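Local coordinates for tubulin binding cofactor C (Leishmania major, PDB 5AJ8), which is probably a tubulin-folding chaperone of the TBCC family, represented here by its C-terminal domain, at residues 10-15 with 28-33; 19-24 with 170-175. The protein carries 1 engineered substitution. One frame throughout, in Å; residues are numbered along the deposited sequence.

In the fold
Both contacts lie at the first-coil end of a parallel beta-helix, with their centres 10 Å apart: contact 1 joins the first coil to the second, and contact 2 lays the C-terminal tail along the first. Contact 1 pairs strand 11-17 with strand 28-35, the first two strands of one sheet, and is partly buried, with one face turned to the core. Contact 2 lies at the surface, where 170-175 meets strand 21-23, the outermost strand of the other sheet. Regular main-chain bonds hold contact 1, whereas in contact 2 a threonine hydroxyl and two waters share the work with a single backbone bond. The two join where Ser175 probably hydrogen-bonds to Val12 and Gly14, and where Ile23 packs against Ile31 inside the helix.

Contact 1 (10-15 with 28-33); sequences GNVYGP and GVFING
Tyr13 turns a ring edge toward Val29, its CE1 lying 4.0 Å from Val29 CG1, while its CB rests beside Ile31 CG1 at 4.3 Å. With CG anti to the carbonyl carbon (chi1 -63°), the tyrosine ring is carried back along the strand toward Val29 and away from Ile31. All three side chains lie on the face that Ile23 of the opposing sheet also touches, in the apolar interior. On the other face Val12 CG2 comes within 4.1 Å of Phe30 CB; the phenylalanine was modelled in two conformers, and both residues border a crystal neighbour. The two strands run parallel, with an angle of 19° between their axes, as expected of equivalent strands in successive coils of a parallel beta-helix, the fold of the TBCC C-terminal domain. Asn11 and Tyr13 each donate their N-H to one carbonyl and accept an N-H at their own C=O: Asn11 N donates to Gly28 O and Asn11 O accepts from Phe30 N at 2.8 Å, the next pair being Tyr13 N to Phe30 O and Asn32 N to Tyr13 O. Past them the regular pairing stops at Pro15, which follows a cis peptide bond and has no N-H to offer. There Asn32 O is met by CA-H groups, from Gly14 CA at 3.5 Å and Pro15 CA at 3.2 Å, while Asn32 ND2 donates to Ser51 O in the next coil.

Contact 2 (19-24 with 170-175); sequences TDLFIS and PATLPS
Thr172 of the tail faces Leu21 and Phe22, and its hydroxyl is also tied to the residue before them, since one water bridges Asp20 O and Thr172 OG1. The Asp20 carboxylate leads away from the tail, and its OD1 is bound by Ala38 N in the next coil. Leu21 lies against the hydroxyl, its CA 3.5 Å from Thr172 OG1, with CD2 near Thr172 CG2 at the margin. Phe22 carries the main grip. Its N-H points almost straight at Thr172 OG1 (2.8 Å, 169° at the hydrogen), and its carbonyl accepts Thr172 N at 2.7 Å, the donor lying in the carbonyl plane. The threonine thus spans both polar groups of one residue, its OG1 standing in for a main-chain carbonyl. That oxygen is placed by a first torsion of -57°, which sets it beside the threonine's own backbone N and leaves CG2 to face Leu21. Phe22 CB and CD2 are each 3.6 Å from Pro170 O. Ile23 points away from the tail, into the interior against Tyr13, Val29 and Ile31. At Ser24 a second water accepts from the backbone N and donates to Thr172 O at 2.7 Å, and Ser24 CB approaches Ala171 CB. Extended, with polyproline-II-like torsions from Pro170 to Pro174, the tail covers the outer edge of strand 21-23, outermost in its sheet, in the first coil of the parallel beta-helix.

Contact 1 (10-15 with 28-33)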
ATOM      1  N   GLY A  10     -11.941   8.203  -8.035  1.00 46.32           N
ATOM      2  CA  GLY A  10     -11.704   6.729  -7.990  1.00 43.14           C
ATOM      3  C   GLY A  10     -10.878   6.263  -9.178  1.00 38.15           C
ATOM      4  O   GLY A  10     -11.435   5.802 -10.172  1.00 43.52           O
ATOM      5  N   ASN A  11      -9.554   6.390  -9.072  1.00 30.75           N
ATOM      6  CA  ASN A  11      -8.643   6.010 -10.159  1.00 27.33           C
ATOM      7  C   ASN A  11      -8.427   4.508 -10.231  1.00 23.91           C
ATOM      8  O   ASN A  11      -8.160   3.872  -9.217  1.00 21.34           O
ATOM      9  CB  ASN A  11      -7.293   6.708  -9.989  1.00 29.09           C
ATOM     10  CG  ASN A  11      -7.366   8.200 -10.274  1.00 32.99           C
ATOM     11  OD1 ASN A  11      -8.038   8.652 -11.213  1.00 32.89           O
ATOM     12  ND2 ASN A  11      -6.651   8.973  -9.474  1.00 33.88           N
ATOM     13  N   VAL A  12      -8.552   3.949 -11.430  1.00 21.92           N
ATOM     14  CA  VAL A  12      -8.363   2.519 -11.662  1.00 20.27           C
ATOM     15  C   VAL A  12      -7.023   2.300 -12.383  1.00 20.08           C
ATOM     16  O   VAL A  12      -6.731   3.002 -13.362  1.00 20.06           O
ATOM     17  CB  VAL A  12      -9.488   1.937 -12.527  1.00 21.99           C
ATOM     18  CG1 VAL A  12      -9.255   0.452 -12.794  1.00 22.17           C
ATOM     19  CG2 VAL A  12     -10.845   2.159 -11.873  1.00 22.20           C
ATOM     20  N   TYR A  13      -6.238   1.337 -11.911  1.00 17.38           N
ATOM     21  CA  TYR A  13      -4.927   1.018 -12.480  1.00 18.17           C
ATOM     22  C   TYR A  13      -4.817  -0.475 -12.768  1.00 18.32           C
ATOM     23  O   TYR A  13      -5.553  -1.275 -12.214  1.00 17.20           O
ATOM     24  CB  TYR A  13      -3.796   1.364 -11.522  1.00 17.41           C
ATOM     25  CG  TYR A  13      -3.697   2.833 -11.195  1.00 17.94           C
ATOM     26  CD1 TYR A  13      -4.452   3.367 -10.153  1.00 17.47           C
ATOM     27  CD2 TYR A  13      -2.883   3.680 -11.927  1.00 18.05           C
ATOM     28  CE1 TYR A  13      -4.386   4.710  -9.838  1.00 17.72           C
ATOM     29  CE2 TYR A  13      -2.805   5.036 -11.620  1.00 19.20           C
ATOM     30  CZ  TYR A  13      -3.569   5.550 -10.582  1.00 18.39           C
ATOM     31  OH  TYR A  13      -3.508   6.874 -10.248  1.00 18.06           O
ATOM     32  N   GLY A  14      -3.869  -0.815 -13.625  1.00 19.07           N
ATOM     33  CA  GLY A  14      -3.687  -2.171 -14.135  1.00 20.15           C
ATOM     34  C   GLY A  14      -4.766  -2.571 -15.134  1.00 22.28           C
ATOM     35  O   GLY A  14      -5.652  -1.767 -15.466  1.00 22.03           O
ATOM     36  N   PRO A  15      -4.705  -3.819 -15.626  1.00 22.72           N
ATOM     37  CA  PRO A  15      -3.679  -4.811 -15.346  1.00 22.59           C
ATOM     38  C   PRO A  15      -2.357  -4.466 -15.995  1.00 23.11           C
ATOM     39  O   PRO A  15      -2.316  -3.776 -17.002  1.00 23.29           O
ATOM     40  CB  PRO A  15      -4.254  -6.104 -15.951  1.00 24.23           C
ATOM     41  CG  PRO A  15      -5.245  -5.654 -16.946  1.00 25.50           C
ATOM     42  CD  PRO A  15      -5.834  -4.401 -16.363  1.00 24.81           C
ATOM     43  N   GLY A  28      -9.027   7.976  -3.884  1.00 19.65           N
ATOM     44  CA  GLY A  28      -9.424   6.570  -4.004  1.00 18.66           C
ATOM     45  C   GLY A  28      -8.712   5.892  -5.159  1.00 18.07           C
ATOM     46  O   GLY A  28      -8.526   6.495  -6.210  1.00 17.95           O
ATOM     47  N   VAL A  29      -8.265   4.661  -4.942  1.00 16.37           N
ATOM     48  CA  VAL A  29      -7.669   3.864  -5.996  1.00 16.41           C
ATOM     49  C   VAL A  29      -8.176   2.420  -6.014  1.00 16.32           C
ATOM     50  O   VAL A  29      -8.561   1.831  -4.977  1.00 14.68           O
ATOM     51  CB  VAL A  29      -6.106   3.888  -5.998  1.00 16.07           C
ATOM     52  CG1 VAL A  29      -5.590   5.309  -6.092  1.00 16.91           C
ATOM     53  CG2 VAL A  29      -5.530   3.221  -4.770  1.00 16.11           C
ATOM     54  N   PHE A  30      -8.175   1.871  -7.225  0.70 17.03           N
ATOM     55  CA  PHE A  30      -8.488   0.480  -7.499  0.70 18.01           C
ATOM     56  C   PHE A  30      -7.361  -0.039  -8.361  0.70 17.19           C
ATOM     57  O   PHE A  30      -7.103   0.521  -9.418  0.70 16.64           O
ATOM     58  CB  PHE A  30      -9.771   0.359  -8.340  0.70 20.29           C
ATOM     59  CG  PHE A  30     -11.010   0.800  -7.629  0.70 21.30           C
ATOM     60  CD1 PHE A  30     -11.417   2.126  -7.704  0.70 22.44           C
ATOM     61  CD2 PHE A  30     -11.771  -0.102  -6.879  0.70 21.49           C
ATOM     62  CE1 PHE A  30     -12.563   2.551  -7.054  0.70 22.98           C
ATOM     63  CE2 PHE A  30     -12.919   0.320  -6.223  0.70 21.59           C
ATOM     64  CZ  PHE A  30     -13.313   1.645  -6.311  0.70 22.54           C
ATOM     65  N   ILE A  31      -6.721  -1.118  -7.929  1.00 16.57           N
ATOM     66  CA  ILE A  31      -5.625  -1.722  -8.669  1.00 17.00           C
ATOM     67  C   ILE A  31      -5.998  -3.183  -8.950  1.00 18.36           C
ATOM     68  O   ILE A  31      -6.224  -3.973  -8.016  1.00 18.71           O
ATOM     69  CB  ILE A  31      -4.316  -1.679  -7.885  1.00 16.51           C
ATOM     70  CG1 ILE A  31      -3.926  -0.239  -7.578  1.00 17.46           C
ATOM     71  CG2 ILE A  31      -3.197  -2.334  -8.689  1.00 17.90           C
ATOM     72  CD1 ILE A  31      -2.906  -0.106  -6.485  1.00 16.64           C
ATOM     73  N   ASN A  32      -6.099  -3.514 -10.228  1.00 19.09           N
ATOM     74  CA  ASN A  32      -6.593  -4.806 -10.664  1.00 22.71           C
ATOM     75  C   ASN A  32      -5.582  -5.499 -11.561  1.00 22.19           C
ATOM     76  O   ASN A  32      -5.102  -4.919 -12.527  1.00 21.42           O
ATOM     77  CB  ASN A  32      -7.900  -4.609 -11.422  1.00 27.87           C
ATOM     78  CG  ASN A  32      -8.535  -5.912 -11.852  1.00 34.64           C
ATOM     79  OD1 ASN A  32      -9.040  -6.010 -12.976  1.00 49.25           O
ATOM     80  ND2 ASN A  32      -8.502  -6.929 -10.988  1.00 35.41           N
ATOM     81  N   GLY A  33      -5.269  -6.739 -11.219  1.00 21.63           N
ATOM     82  CA  GLY A  33      -4.578  -7.641 -12.116  1.00 23.28           C
ATOM     83  C   GLY A  33      -3.135  -7.289 -12.398  1.00 23.85           C
ATOM     84  O   GLY A  33      -2.689  -7.453 -13.515  1.00 24.27           O
TER

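Contact 2 (19-24 with 170-175)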
ATOM      1  N   THR A  19       6.352  -4.218 -14.733  1.00 30.79           N
ATOM      2  CA  THR A  19       6.706  -2.795 -14.818  1.00 32.08           C
ATOM      3  C   THR A  19       6.322  -2.133 -13.494  1.00 31.08           C
ATOM      4  O   THR A  19       5.152  -2.189 -13.086  1.00 29.73           O
ATOM      5  CB  THR A  19       5.922  -2.048 -15.931  1.00 35.73           C
ATOM      6  OG1 THR A  19       6.102  -2.699 -17.186  1.00 43.36           O
ATOM      7  CG2 THR A  19       6.391  -0.588 -16.082  1.00 38.80           C
ATOM      8  N   ASP A  20       7.287  -1.485 -12.842  1.00 26.82           N
ATOM      9  CA  ASP A  20       7.010  -0.737 -11.636  1.00 24.72           C
ATOM     10  C   ASP A  20       5.967   0.359 -11.874  1.00 21.57           C
ATOM     11  O   ASP A  20       6.004   1.035 -12.896  1.00 26.02           O
ATOM     12  CB  ASP A  20       8.302  -0.194 -11.033  1.00 25.28           C
ATOM     13  CG  ASP A  20       9.199  -1.317 -10.463  1.00 29.17           C
ATOM     14  OD1 ASP A  20       8.827  -2.530 -10.582  1.00 28.46           O
ATOM     15  OD2 ASP A  20      10.268  -0.987  -9.891  1.00 27.29           O
ATOM     16  N   LEU A  21       4.999   0.481 -10.964  1.00 18.99           N
ATOM     17  CA  LEU A  21       3.895   1.463 -11.102  1.00 18.61           C
ATOM     18  C   LEU A  21       4.025   2.612 -10.092  1.00 16.55           C
ATOM     19  O   LEU A  21       4.447   2.393  -8.950  1.00 15.70           O
ATOM     20  CB  LEU A  21       2.540   0.790 -10.923  1.00 19.03           C
ATOM     21  CG  LEU A  21       2.234  -0.395 -11.838  1.00 21.80           C
ATOM     22  CD1 LEU A  21       0.815  -0.855 -11.544  1.00 23.71           C
ATOM     23  CD2 LEU A  21       2.392  -0.019 -13.306  1.00 24.53           C
ATOM     24  N   PHE A  22       3.664   3.816 -10.527  1.00 15.29           N
ATOM     25  CA  PHE A  22       3.733   5.016  -9.704  1.00 15.16           C
ATOM     26  C   PHE A  22       2.331   5.632  -9.620  1.00 14.96           C
ATOM     27  O   PHE A  22       1.836   6.198 -10.576  1.00 16.25           O
ATOM     28  CB  PHE A  22       4.770   5.986 -10.265  1.00 15.81           C
ATOM     29  CG  PHE A  22       6.168   5.406 -10.294  1.00 16.01           C
ATOM     30  CD1 PHE A  22       6.878   5.240  -9.123  1.00 15.24           C
ATOM     31  CD2 PHE A  22       6.750   4.988 -11.479  1.00 17.60           C
ATOM     32  CE1 PHE A  22       8.147   4.697  -9.127  1.00 15.76           C
ATOM     33  CE2 PHE A  22       8.035   4.418 -11.498  1.00 17.55           C
ATOM     34  CZ  PHE A  22       8.733   4.280 -10.319  1.00 16.53           C
ATOM     35  N   ILE A  23       1.680   5.457  -8.479  1.00 14.07           N
ATOM     36  CA  ILE A  23       0.284   5.852  -8.290  1.00 15.01           C
ATOM     37  C   ILE A  23       0.270   7.185  -7.557  1.00 14.61           C
ATOM     38  O   ILE A  23       0.707   7.265  -6.408  1.00 13.89           O
ATOM     39  CB  ILE A  23      -0.464   4.757  -7.513  1.00 15.35           C
ATOM     40  CG1 ILE A  23      -0.409   3.482  -8.415  1.00 16.38           C
ATOM     41  CG2 ILE A  23      -1.888   5.189  -7.129  1.00 14.88           C
ATOM     42  CD1 ILE A  23      -1.335   2.350  -8.052  1.00 17.54           C
ATOM     43  N   SER A  24      -0.199   8.233  -8.209  1.00 15.64           N
ATOM     44  CA  SER A  24      -0.176   9.565  -7.565  1.00 18.19           C
ATOM     45  C   SER A  24      -1.282   9.683  -6.500  1.00 16.83           C
ATOM     46  O   SER A  24      -2.121   8.790  -6.352  1.00 14.92           O
ATOM     47  CB  SER A  24      -0.251  10.706  -8.601  1.00 20.61           C
ATOM     48  OG  SER A  24       0.160  11.942  -8.033  1.00 24.06           O
ATOM     49  N   PRO A 170       7.760   8.918 -13.492  1.00 27.90           N
ATOM     50  CA  PRO A 170       6.543   9.714 -13.675  1.00 27.85           C
ATOM     51  C   PRO A 170       5.288   8.913 -13.334  1.00 25.06           C
ATOM     52  O   PRO A 170       5.289   7.674 -13.403  1.00 23.93           O
ATOM     53  CB  PRO A 170       6.565  10.074 -15.172  1.00 30.70           C
ATOM     54  CG  PRO A 170       7.725   9.348 -15.778  1.00 31.35           C
ATOM     55  CD  PRO A 170       8.266   8.384 -14.764  1.00 29.59           C
ATOM     56  N   ALA A 171       4.218   9.617 -12.978  1.00 24.46           N
ATOM     57  CA  ALA A 171       2.989   8.949 -12.520  1.00 23.64           C
ATOM     58  C   ALA A 171       2.465   8.020 -13.599  1.00 24.60           C
ATOM     59  O   ALA A 171       2.458   8.379 -14.769  1.00 25.06           O
ATOM     60  CB  ALA A 171       1.926   9.964 -12.147  1.00 23.00           C
ATOM     61  N   THR A 172       2.056   6.817 -13.201  1.00 23.65           N
ATOM     62  CA  THR A 172       1.352   5.900 -14.087  1.00 23.67           C
ATOM     63  C   THR A 172      -0.012   6.500 -14.414  1.00 25.99           C
ATOM     64  O   THR A 172      -0.732   6.973 -13.526  1.00 24.77           O
ATOM     65  CB  THR A 172       1.156   4.521 -13.422  1.00 22.71           C
ATOM     66  OG1 THR A 172       2.420   3.977 -13.030  1.00 20.93           O
ATOM     67  CG2 THR A 172       0.464   3.554 -14.356  1.00 23.41           C
ATOM     68  N   LEU A 173      -0.372   6.483 -15.687  1.00 28.16           N
ATOM     69  CA  LEU A 173      -1.656   7.024 -16.131  1.00 32.65           C
ATOM     70  C   LEU A 173      -2.760   6.032 -15.753  1.00 29.42           C
ATOM     71  O   LEU A 173      -2.644   4.847 -16.049  1.00 27.70           O
ATOM     72  CB  LEU A 173      -1.626   7.235 -17.652  1.00 40.79           C
ATOM     73  CG  LEU A 173      -2.893   7.711 -18.379  1.00 51.27           C
ATOM     74  CD1 LEU A 173      -3.300   9.122 -17.963  1.00 53.37           C
ATOM     75  CD2 LEU A 173      -2.693   7.634 -19.896  1.00 54.00           C
ATOM     76  N   PRO A 174      -3.825   6.503 -15.083  1.00 29.57           N
ATOM     77  CA  PRO A 174      -4.922   5.578 -14.755  1.00 29.61           C
ATOM     78  C   PRO A 174      -5.555   4.987 -16.004  1.00 30.10           C
ATOM     79  O   PRO A 174      -5.603   5.647 -17.046  1.00 30.82           O
ATOM     80  CB  PRO A 174      -5.943   6.456 -14.013  1.00 29.70           C
ATOM     81  CG  PRO A 174      -5.211   7.697 -13.629  1.00 29.92           C
ATOM     82  CD  PRO A 174      -4.061   7.862 -14.573  1.00 29.40           C
ATOM     83  N   SER A 175      -6.002   3.739 -15.894  1.00 31.66           N
ATOM     84  CA  SER A 175      -6.737   3.054 -16.960  1.00 34.79           C
ATOM     85  C   SER A 175      -8.120   3.676 -17.161  1.00 35.85           C
ATOM     86  O   SER A 175      -8.618   3.768 -18.288  1.00 37.50           O
ATOM     87  CB  SER A 175      -6.877   1.567 -16.620  1.00 35.53           C
ATOM     88  OG  SER A 175      -5.634   1.025 -16.202  1.00 34.89           O
TER
HETATM   89  O   HOH W   1       4.416   2.974 -14.754  1.00 30.84           O
HETATM   90  O   HOH W   2      -1.387   7.853 -11.020  1.00 15.17           O